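Local structure of protein Thf1 (Thermosynechococcus elongatus, 5MJR) at residues V73-D78 and H152-Y157; R92-L97 and Q107-A112; A113-Y118 and N140-T145. The protein associates with the FtsH protease complex involved in photosystem II repair and may take part in photosynthetic membrane biogenesis. One frame throughout, in Å; residues are numbered along the deposited sequence.

Contact 1 of 3, residues V73-D78 and H152-Y157; sequences VVTAFD and HAVGLY
From 152-157, V154 packs on T75 and A76 of helix 67-80, and a single methyl group does the touching. Its CG1, anti to the backbone N (chi1 176°), lies 3.6 Å from T75 CG2; the same V154 CG1 is 3.8 Å from T75 CB. The two side chains pass one another, pointing opposite ways, and the V154 methyl sits beside both the CB and the CG2 of T75. Next to them V154 CG1 also rests against the backbone of the facing helix, with A76 N 4.0 Å away. The backbones are close as well: the CA atoms of A76 and V154 are 6.8 Å apart, and so are those of T75 and G155, where the glycine adds no side chain to the interface.

T75 divides the packed part from the polar part. Its chi1 of -63° turns CG2 to the valine and leaves OG1 beside its own backbone N, where it hydrogen-bonds the carbonyl oxygen of L71 one turn earlier; the polar end is thus satisfied within its own helix while the methyl end packs. Y196 of helix 186-198 touches both T75 and V154. The slacker part of the contact is A76 CB, 4.4 Å from V154 CG1. V74 faces F94 of helix 90-100 instead, and D78, which does not meet 152-157, is on the solvent side.

With 130 Å² buried and its centre about 3 Å from the centre of the chain, this close approach of two helices through small and beta-branched residues is typical of the interior of an all-helical domain.

Contact 2 of 3, residues R92-L97 and Q107-A112; sequences RIFHAL and QLKEDA
F94 sets the CD2 and CE2 atoms of its ring against the methylenes of K109. The contacts are spread over these two ring carbons: F94 CD2 is 3.9 Å from K109 CE, and F94 CE2 is 4.0 Å from K109 CG. The lysine methylenes approach obliquely, and the two side chains run past each other in opposite directions. K109 can lie along the ring because it is extended beyond CG (chi2 178°), so that CG and CE both meet it; the lysine is exposed, at the solvent margin of the 121 Å² interface. At the ring's far end the approach differs: L108 CB comes in at the edge, near the ring plane, 4.3 Å from F94 CZ.

The segments belong to consecutive helices, 90-100 and 105-113, which form a helix-loop-helix unit within the all-helical thylakoid formation protein family region. Their backbones stay well apart, the nearest CA atoms, those of F94 and K109, being 9.9 Å from each other, and the phenylalanine ring bridges much of this distance. With CG anti to the backbone N (chi1 -175°), F94 is directed at helix 105-113. Its ring also meets F77 of helix 67-80 edge-to-face.

Contact 3 of 3, residues A113-Y118 and N140-T145; sequences ASWQQY and NSLNHT
The indole of W115 presents the outer edge of its six-membered ring to S141, whose OG lies near the ring plane, 3.1 Å from W115 CZ2 and slightly farther from CH2. An oxygen placed there faces the C-H rim, an approach that is probably electrostatically favourable. L142 comes in obliquely instead, its CD2 methyl 3.9 Å from W115 CH2. The other ring of the segment, that of Y118, has Q117 CG over the centre of one face, 3.7 Å above the plane.

The S141 hydroxyl at the ring edge, and the indole N-H on another part of the ring, are each hydrogen-bonded elsewhere: OG, held between the S141 backbone N and carbonyl carbon (chi1 73°), to the carbonyl oxygen of P138, and W115 NE1 to that of P67. These bonds probably help fix both groups in their buried places.

Residues 116-118 are 3-10, and 140-142 is the end of a 3-10 turn that starts earlier and continues into an inverse gamma turn centred on N143. The pair joins the loops on either side of helix 123-131, packed against L68 of helix 67-80 and F159 of helix 150-162, whose ring meets W115 with planes at about 50°.

Contact 1 closes the longest loop of the three, and contacts 2 and 3 are nested inside it, one after the other along the chain. Helix 67-80 carries contact 1 towards contact 2, their centres about 13 Å apart: V73 CG1 lies 3.8 Å from L108 CD2. Helix 150-162 does the same for contact 3, whose centre is about 12 Å from that of contact 1; there L156 CD1 is 3.7 Å from L142 CD2, and the rings of H152 and H144 meet. Contacts 2 and 3, centres about 17 Å apart, adjoin in sequence, A112 running into A113, where S114 OG hydrogen-bonds D111 O; elsewhere they do not touch. Contact 1 therefore links the other two in space.

Contact 1 of 3, residues V73-D78 and H152-Y157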
loop_
_atom_site.group_PDB
_atom_site.type_symbol
_atom_site.label_atom_id
_atom_site.label_comp_id
_atom_site.label_asym_id
_atom_site.label_seq_id
_atom_site.Cartn_x
_atom_site.Cartn_y
_atom_site.Cartn_z
ATOM N N VAL A 73 -1.288 1.443 0.430
ATOM C CA VAL A 73 -1.373 2.861 0.794
ATOM C C VAL A 73 -1.207 3.029 2.284
ATOM O O VAL A 73 -0.433 3.890 2.767
ATOM C CB VAL A 73 -2.701 3.452 0.326
ATOM C CG1 VAL A 73 -2.965 4.862 0.897
ATOM C CG2 VAL A 73 -2.784 3.512 -1.147
ATOM N N VAL A 74 -1.939 2.217 3.060
ATOM C CA VAL A 74 -1.867 2.327 4.521
ATOM C C VAL A 74 -0.458 2.040 5.006
ATOM O O VAL A 74 0.086 2.743 5.859
ATOM C CB VAL A 74 -2.881 1.369 5.180
ATOM C CG1 VAL A 74 -2.633 1.172 6.664
ATOM C CG2 VAL A 74 -4.284 1.912 4.965
ATOM N N THR A 75 0.146 1.008 4.429
ATOM C CA THR A 75 1.545 0.601 4.856
ATOM C C THR A 75 2.529 1.693 4.505
ATOM O O THR A 75 3.387 2.035 5.351
ATOM C CB THR A 75 1.896 -0.760 4.155
ATOM O OG1 THR A 75 0.988 -1.755 4.620
ATOM C CG2 THR A 75 3.306 -1.171 4.524
ATOM N N ALA A 76 2.506 2.161 3.247
ATOM C CA ALA A 76 3.466 3.170 2.811
ATOM C C ALA A 76 3.313 4.459 3.707
ATOM O O ALA A 76 4.331 5.052 4.138
ATOM C CB ALA A 76 3.306 3.517 1.384
ATOM N N PHE A 77 2.065 4.898 3.870
ATOM C CA PHE A 77 1.799 6.076 4.673
ATOM C C PHE A 77 2.331 5.843 6.082
ATOM O O PHE A 77 3.065 6.683 6.630
ATOM C CB PHE A 77 0.294 6.372 4.694
ATOM C CG PHE A 77 -0.082 7.556 5.538
ATOM C CD1 PHE A 77 -0.340 7.428 6.814
ATOM C CD2 PHE A 77 -0.160 8.824 4.928
ATOM C CE1 PHE A 77 -0.744 8.577 7.609
ATOM C CE2 PHE A 77 -0.537 9.942 5.697
ATOM C CZ PHE A 77 -0.785 9.809 7.000
ATOM N N ASP A 78 1.944 4.737 6.710
ATOM C CA ASP A 78 2.343 4.506 8.089
ATOM C C ASP A 78 3.879 4.462 8.237
ATOM O O ASP A 78 4.408 4.977 9.213
ATOM C CB ASP A 78 1.805 3.214 8.596
ATOM C CG ASP A 78 0.313 3.239 8.957
ATOM O OD1 ASP A 78 -0.371 4.298 8.850
ATOM O OD2 ASP A 78 -0.230 2.098 9.159
ATOM N N HIS A 152 1.044 -1.850 -4.886
ATOM C CA HIS A 152 0.610 -3.234 -4.736
ATOM C C HIS A 152 1.767 -4.131 -4.261
ATOM O O HIS A 152 1.523 -5.057 -3.488
ATOM C CB HIS A 152 0.207 -3.735 -6.114
ATOM C CG HIS A 152 -1.022 -3.087 -6.645
ATOM N ND1 HIS A 152 -0.984 -2.393 -7.827
ATOM C CD2 HIS A 152 -2.294 -3.077 -6.173
ATOM C CE1 HIS A 152 -2.253 -1.989 -8.042
ATOM N NE2 HIS A 152 -3.066 -2.364 -7.040
ATOM N N ALA A 153 3.014 -3.802 -4.607
ATOM C CA ALA A 153 4.196 -4.471 -4.046
ATOM C C ALA A 153 4.330 -4.270 -2.541
ATOM O O ALA A 153 4.557 -5.157 -1.788
ATOM C CB ALA A 153 5.492 -4.100 -4.743
ATOM N N VAL A 154 4.141 -3.003 -2.099
ATOM C CA VAL A 154 4.165 -2.666 -0.693
ATOM C C VAL A 154 3.094 -3.457 0.035
ATOM O O VAL A 154 3.309 -4.000 1.119
ATOM C CB VAL A 154 4.133 -1.144 -0.463
ATOM C CG1 VAL A 154 4.048 -0.841 1.035
ATOM C CG2 VAL A 154 5.353 -0.471 -1.116
ATOM N N GLY A 155 1.894 -3.453 -0.510
ATOM C CA GLY A 155 0.819 -4.199 0.066
ATOM C C GLY A 155 1.163 -5.721 0.208
ATOM O O GLY A 155 0.848 -6.331 1.239
ATOM N N LEU A 156 1.710 -6.299 -0.887
ATOM C CA LEU A 156 2.097 -7.725 -0.814
ATOM C C LEU A 156 3.067 -7.970 0.347
ATOM O O LEU A 156 2.890 -8.888 1.109
ATOM C CB LEU A 156 2.676 -8.179 -2.129
ATOM C CG LEU A 156 3.140 -9.603 -2.188
ATOM C CD1 LEU A 156 2.021 -10.611 -2.013
ATOM C CD2 LEU A 156 3.948 -9.917 -3.396
ATOM N N TYR A 157 4.070 -7.119 0.488
ATOM C CA TYR A 157 5.035 -7.278 1.568
ATOM C C TYR A 157 4.383 -7.218 2.927
ATOM O O TYR A 157 4.680 -8.046 3.823
ATOM C CB TYR A 157 6.119 -6.208 1.405
ATOM C CG TYR A 157 7.179 -6.395 2.456
ATOM C CD1 TYR A 157 8.188 -7.311 2.361
ATOM C CD2 TYR A 157 7.209 -5.532 3.541
ATOM C CE1 TYR A 157 9.204 -7.340 3.302
ATOM C CE2 TYR A 157 8.196 -5.583 4.520
ATOM C CZ TYR A 157 9.169 -6.524 4.404
ATOM O OH TYR A 157 10.169 -6.545 5.364
#

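Contact 2 of 3, residues R92-L97 and Q107-A112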
loop_
_atom_site.group_PDB
_atom_site.type_symbol
_atom_site.label_atom_id
_atom_site.label_comp_id
_atom_site.label_asym_id
_atom_site.label_seq_id
_atom_site.Cartn_x
_atom_site.Cartn_y
_atom_site.Cartn_z
ATOM N N ARG A 92 -5.498 12.617 11.235
ATOM C CA ARG A 92 -6.199 13.636 10.497
ATOM C C ARG A 92 -5.593 13.816 9.132
ATOM O O ARG A 92 -6.306 14.056 8.140
ATOM C CB ARG A 92 -6.053 15.045 11.230
ATOM C CG ARG A 92 -6.919 15.136 12.419
ATOM C CD ARG A 92 -6.511 16.374 13.230
ATOM N NE ARG A 92 -7.389 16.726 14.342
ATOM C CZ ARG A 92 -7.067 16.756 15.634
ATOM N NH1 ARG A 92 -5.838 16.413 16.087
ATOM N NH2 ARG A 92 -8.006 17.127 16.521
ATOM N N ILE A 93 -4.301 13.705 9.002
ATOM C CA ILE A 93 -3.651 13.785 7.716
ATOM C C ILE A 93 -4.088 12.599 6.779
ATOM O O ILE A 93 -4.341 12.807 5.604
ATOM C CB ILE A 93 -2.092 13.827 7.830
ATOM C CG1 ILE A 93 -1.691 15.187 8.472
ATOM C CG2 ILE A 93 -1.407 13.580 6.532
ATOM C CD1 ILE A 93 -0.274 15.293 8.875
ATOM N N PHE A 94 -4.125 11.371 7.359
ATOM C CA PHE A 94 -4.585 10.237 6.563
ATOM C C PHE A 94 -6.043 10.422 6.054
ATOM O O PHE A 94 -6.341 10.161 4.901
ATOM C CB PHE A 94 -4.446 8.965 7.332
ATOM C CG PHE A 94 -4.785 7.755 6.508
ATOM C CD1 PHE A 94 -3.868 7.314 5.583
ATOM C CD2 PHE A 94 -5.998 7.095 6.673
ATOM C CE1 PHE A 94 -4.156 6.198 4.741
ATOM C CE2 PHE A 94 -6.309 5.986 5.886
ATOM C CZ PHE A 94 -5.350 5.581 4.906
ATOM N N HIS A 95 -6.877 10.944 6.950
ATOM C CA HIS A 95 -8.263 11.198 6.600
ATOM C C HIS A 95 -8.301 12.147 5.402
ATOM O O HIS A 95 -9.005 11.946 4.412
ATOM C CB HIS A 95 -9.010 11.698 7.822
ATOM C CG HIS A 95 -10.442 12.122 7.489
ATOM N ND1 HIS A 95 -10.713 13.383 6.913
ATOM C CD2 HIS A 95 -11.639 11.547 7.775
ATOM C CE1 HIS A 95 -12.015 13.544 6.765
ATOM N NE2 HIS A 95 -12.575 12.389 7.192
ATOM N N ALA A 96 -7.566 13.255 5.545
ATOM C CA ALA A 96 -7.527 14.282 4.511
ATOM C C ALA A 96 -7.014 13.773 3.172
ATOM O O ALA A 96 -7.529 14.096 2.074
ATOM C CB ALA A 96 -6.766 15.498 4.995
ATOM N N LEU A 97 -5.969 12.951 3.246
ATOM C CA LEU A 97 -5.371 12.361 2.057
ATOM C C LEU A 97 -6.448 11.501 1.352
ATOM O O LEU A 97 -6.630 11.623 0.142
ATOM C CB LEU A 97 -4.183 11.473 2.487
ATOM C CG LEU A 97 -3.452 10.822 1.264
ATOM C CD1 LEU A 97 -1.960 11.110 1.285
ATOM C CD2 LEU A 97 -3.542 9.396 1.519
ATOM N N GLN A 107 -12.785 2.874 4.856
ATOM C CA GLN A 107 -12.741 1.695 3.956
ATOM C C GLN A 107 -11.298 1.263 3.779
ATOM O O GLN A 107 -10.996 0.051 3.861
ATOM C CB GLN A 107 -13.364 1.986 2.596
ATOM C CG GLN A 107 -13.350 0.792 1.643
ATOM C CD GLN A 107 -13.972 1.008 0.313
ATOM O OE1 GLN A 107 -14.344 2.136 -0.054
ATOM N NE2 GLN A 107 -14.065 -0.041 -0.481
ATOM N N LEU A 108 -10.349 2.186 3.534
ATOM C CA LEU A 108 -8.985 1.735 3.374
ATOM C C LEU A 108 -8.485 1.073 4.678
ATOM O O LEU A 108 -7.716 0.068 4.597
ATOM C CB LEU A 108 -8.035 2.887 2.971
ATOM C CG LEU A 108 -7.928 3.124 1.472
ATOM C CD1 LEU A 108 -9.227 3.736 0.880
ATOM C CD2 LEU A 108 -6.669 3.887 1.150
ATOM N N LYS A 109 -8.782 1.658 5.823
ATOM C CA LYS A 109 -8.334 1.086 7.101
ATOM C C LYS A 109 -8.934 -0.301 7.318
ATOM O O LYS A 109 -8.181 -1.242 7.716
ATOM C CB LYS A 109 -8.667 1.987 8.264
ATOM C CG LYS A 109 -7.845 3.247 8.339
ATOM C CD LYS A 109 -8.422 4.011 9.572
ATOM C CE LYS A 109 -7.964 5.354 9.558
ATOM N NZ LYS A 109 -8.363 6.206 10.728
ATOM N N GLU A 110 -10.226 -0.501 7.020
ATOM C CA GLU A 110 -10.798 -1.793 7.245
ATOM C C GLU A 110 -10.229 -2.801 6.249
ATOM O O GLU A 110 -9.980 -3.973 6.594
ATOM C CB GLU A 110 -12.285 -1.691 7.166
ATOM C CG GLU A 110 -12.947 -0.993 8.359
ATOM C CD GLU A 110 -14.467 -0.931 8.427
ATOM O OE1 GLU A 110 -15.148 -1.760 7.784
ATOM O OE2 GLU A 110 -14.956 -0.053 9.191
ATOM N N ASP A 111 -10.026 -2.400 5.003
ATOM C CA ASP A 111 -9.465 -3.300 3.989
ATOM C C ASP A 111 -8.084 -3.650 4.407
ATOM O O ASP A 111 -7.651 -4.848 4.264
ATOM C CB ASP A 111 -9.496 -2.730 2.600
ATOM C CG ASP A 111 -10.811 -2.968 1.887
ATOM O OD1 ASP A 111 -11.594 -3.865 2.283
ATOM O OD2 ASP A 111 -11.090 -2.271 0.912
ATOM N N ALA A 112 -7.260 -2.725 4.865
ATOM C CA ALA A 112 -5.873 -3.080 5.311
ATOM C C ALA A 112 -5.999 -4.098 6.475
ATOM O O ALA A 112 -5.197 -5.066 6.516
ATOM C CB ALA A 112 -5.159 -1.817 5.681
#

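Contact 3 of 3, residues A113-Y118 and N140-T145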
loop_
_atom_site.group_PDB
_atom_site.type_symbol
_atom_site.label_atom_id
_atom_site.label_comp_id
_atom_site.label_asym_id
_atom_site.label_seq_id
_atom_site.Cartn_x
_atom_site.Cartn_y
_atom_site.Cartn_z
ATOM N N ALA A 113 -6.852 -3.812 7.420
ATOM C CA ALA A 113 -6.975 -4.674 8.611
ATOM C C ALA A 113 -7.464 -6.076 8.248
ATOM O O ALA A 113 -7.241 -7.047 8.975
ATOM C CB ALA A 113 -7.894 -4.027 9.644
ATOM N N SER A 114 -8.231 -6.194 7.161
ATOM C CA SER A 114 -8.820 -7.503 6.751
ATOM C C SER A 114 -7.743 -8.539 6.454
ATOM O O SER A 114 -8.046 -9.736 6.452
ATOM C CB SER A 114 -9.781 -7.359 5.581
ATOM O OG SER A 114 -9.163 -7.081 4.349
ATOM N N TRP A 115 -6.520 -8.113 6.178
ATOM C CA TRP A 115 -5.429 -9.061 5.948
ATOM C C TRP A 115 -4.954 -9.750 7.219
ATOM O O TRP A 115 -4.220 -10.757 7.132
ATOM C CB TRP A 115 -4.317 -8.325 5.215
ATOM C CG TRP A 115 -4.625 -7.871 3.843
ATOM C CD1 TRP A 115 -5.157 -6.656 3.480
ATOM C CD2 TRP A 115 -4.397 -8.548 2.632
ATOM N NE1 TRP A 115 -5.262 -6.553 2.148
ATOM C CE2 TRP A 115 -4.807 -7.706 1.557
ATOM C CE3 TRP A 115 -3.918 -9.804 2.311
ATOM C CZ2 TRP A 115 -4.712 -8.060 0.228
ATOM C CZ3 TRP A 115 -3.821 -10.187 1.017
ATOM C CH2 TRP A 115 -4.253 -9.335 -0.025
ATOM N N GLN A 116 -5.300 -9.186 8.375
ATOM C CA GLN A 116 -4.840 -9.776 9.636
ATOM C C GLN A 116 -5.417 -11.146 9.892
ATOM O O GLN A 116 -4.880 -11.909 10.696
ATOM C CB GLN A 116 -5.104 -8.847 10.782
ATOM C CG GLN A 116 -4.250 -7.571 10.714
ATOM C CD GLN A 116 -4.630 -6.510 11.628
ATOM O OE1 GLN A 116 -5.221 -6.747 12.644
ATOM N NE2 GLN A 116 -4.299 -5.221 11.245
ATOM N N GLN A 117 -6.488 -11.517 9.160
ATOM C CA GLN A 117 -7.036 -12.854 9.342
ATOM C C GLN A 117 -6.051 -13.912 8.892
ATOM O O GLN A 117 -6.220 -15.050 9.303
ATOM C CB GLN A 117 -8.297 -13.030 8.587
ATOM C CG GLN A 117 -8.138 -12.950 7.102
ATOM C CD GLN A 117 -9.398 -12.994 6.341
ATOM O OE1 GLN A 117 -9.957 -11.904 5.892
ATOM N NE2 GLN A 117 -9.907 -14.160 6.252
ATOM N N TYR A 118 -5.018 -13.576 8.154
ATOM C CA TYR A 118 -3.974 -14.531 7.698
ATOM C C TYR A 118 -2.833 -14.708 8.659
ATOM O O TYR A 118 -1.901 -15.457 8.356
ATOM C CB TYR A 118 -3.532 -14.238 6.262
ATOM C CG TYR A 118 -4.698 -14.145 5.310
ATOM C CD1 TYR A 118 -5.442 -15.237 4.915
ATOM C CD2 TYR A 118 -5.091 -12.916 4.740
ATOM C CE1 TYR A 118 -6.492 -15.152 4.099
ATOM C CE2 TYR A 118 -6.139 -12.836 3.914
ATOM C CZ TYR A 118 -6.883 -13.955 3.571
ATOM O OH TYR A 118 -7.980 -13.799 2.750
ATOM N N ASN A 140 -7.824 -12.993 -2.432
ATOM C CA ASN A 140 -8.150 -12.974 -3.819
ATOM C C ASN A 140 -7.590 -11.791 -4.646
ATOM O O ASN A 140 -7.401 -11.879 -5.848
ATOM C CB ASN A 140 -9.660 -13.038 -4.077
ATOM C CG ASN A 140 -10.420 -11.818 -3.544
ATOM O OD1 ASN A 140 -10.092 -11.223 -2.547
ATOM N ND2 ASN A 140 -11.513 -11.482 -4.283
ATOM N N SER A 141 -7.333 -10.671 -3.929
ATOM C CA SER A 141 -6.752 -9.516 -4.532
ATOM C C SER A 141 -5.297 -9.657 -4.958
ATOM O O SER A 141 -4.776 -8.837 -5.668
ATOM C CB SER A 141 -6.916 -8.260 -3.639
ATOM O OG SER A 141 -6.123 -8.240 -2.538
ATOM N N LEU A 142 -4.636 -10.769 -4.544
ATOM C CA LEU A 142 -3.338 -11.081 -5.141
ATOM C C LEU A 142 -3.451 -11.515 -6.582
ATOM O O LEU A 142 -2.434 -11.444 -7.338
ATOM C CB LEU A 142 -2.652 -12.169 -4.362
ATOM C CG LEU A 142 -2.182 -11.826 -2.965
ATOM C CD1 LEU A 142 -1.229 -12.941 -2.475
ATOM C CD2 LEU A 142 -1.648 -10.511 -2.676
ATOM N N ASN A 143 -4.653 -11.914 -6.995
ATOM C CA ASN A 143 -4.929 -12.197 -8.404
ATOM C C ASN A 143 -5.215 -10.902 -9.181
ATOM O O ASN A 143 -6.327 -10.634 -9.619
ATOM C CB ASN A 143 -6.054 -13.198 -8.522
ATOM C CG ASN A 143 -5.667 -14.595 -8.093
ATOM O OD1 ASN A 143 -4.521 -14.996 -8.324
ATOM N ND2 ASN A 143 -6.636 -15.305 -7.486
ATOM N N HIS A 144 -4.181 -10.084 -9.212
ATOM C CA HIS A 144 -4.301 -8.719 -9.689
ATOM C C HIS A 144 -4.120 -8.667 -11.191
ATOM O O HIS A 144 -2.988 -8.986 -11.661
ATOM C CB HIS A 144 -3.193 -7.904 -9.039
ATOM C CG HIS A 144 -3.308 -6.431 -9.340
ATOM N ND1 HIS A 144 -4.241 -5.673 -8.693
ATOM C CD2 HIS A 144 -2.689 -5.670 -10.251
ATOM C CE1 HIS A 144 -4.155 -4.454 -9.219
ATOM N NE2 HIS A 144 -3.207 -4.421 -10.147
ATOM N N THR A 145 -5.139 -8.170 -11.854
ATOM C CA THR A 145 -5.068 -7.845 -13.296
ATOM C C THR A 145 -5.307 -6.323 -13.444
ATOM O O THR A 145 -5.808 -5.696 -12.565
ATOM C CB THR A 145 -6.053 -8.756 -14.059
ATOM O OG1 THR A 145 -7.410 -8.375 -13.777
ATOM C CG2 THR A 145 -5.829 -10.230 -13.654
#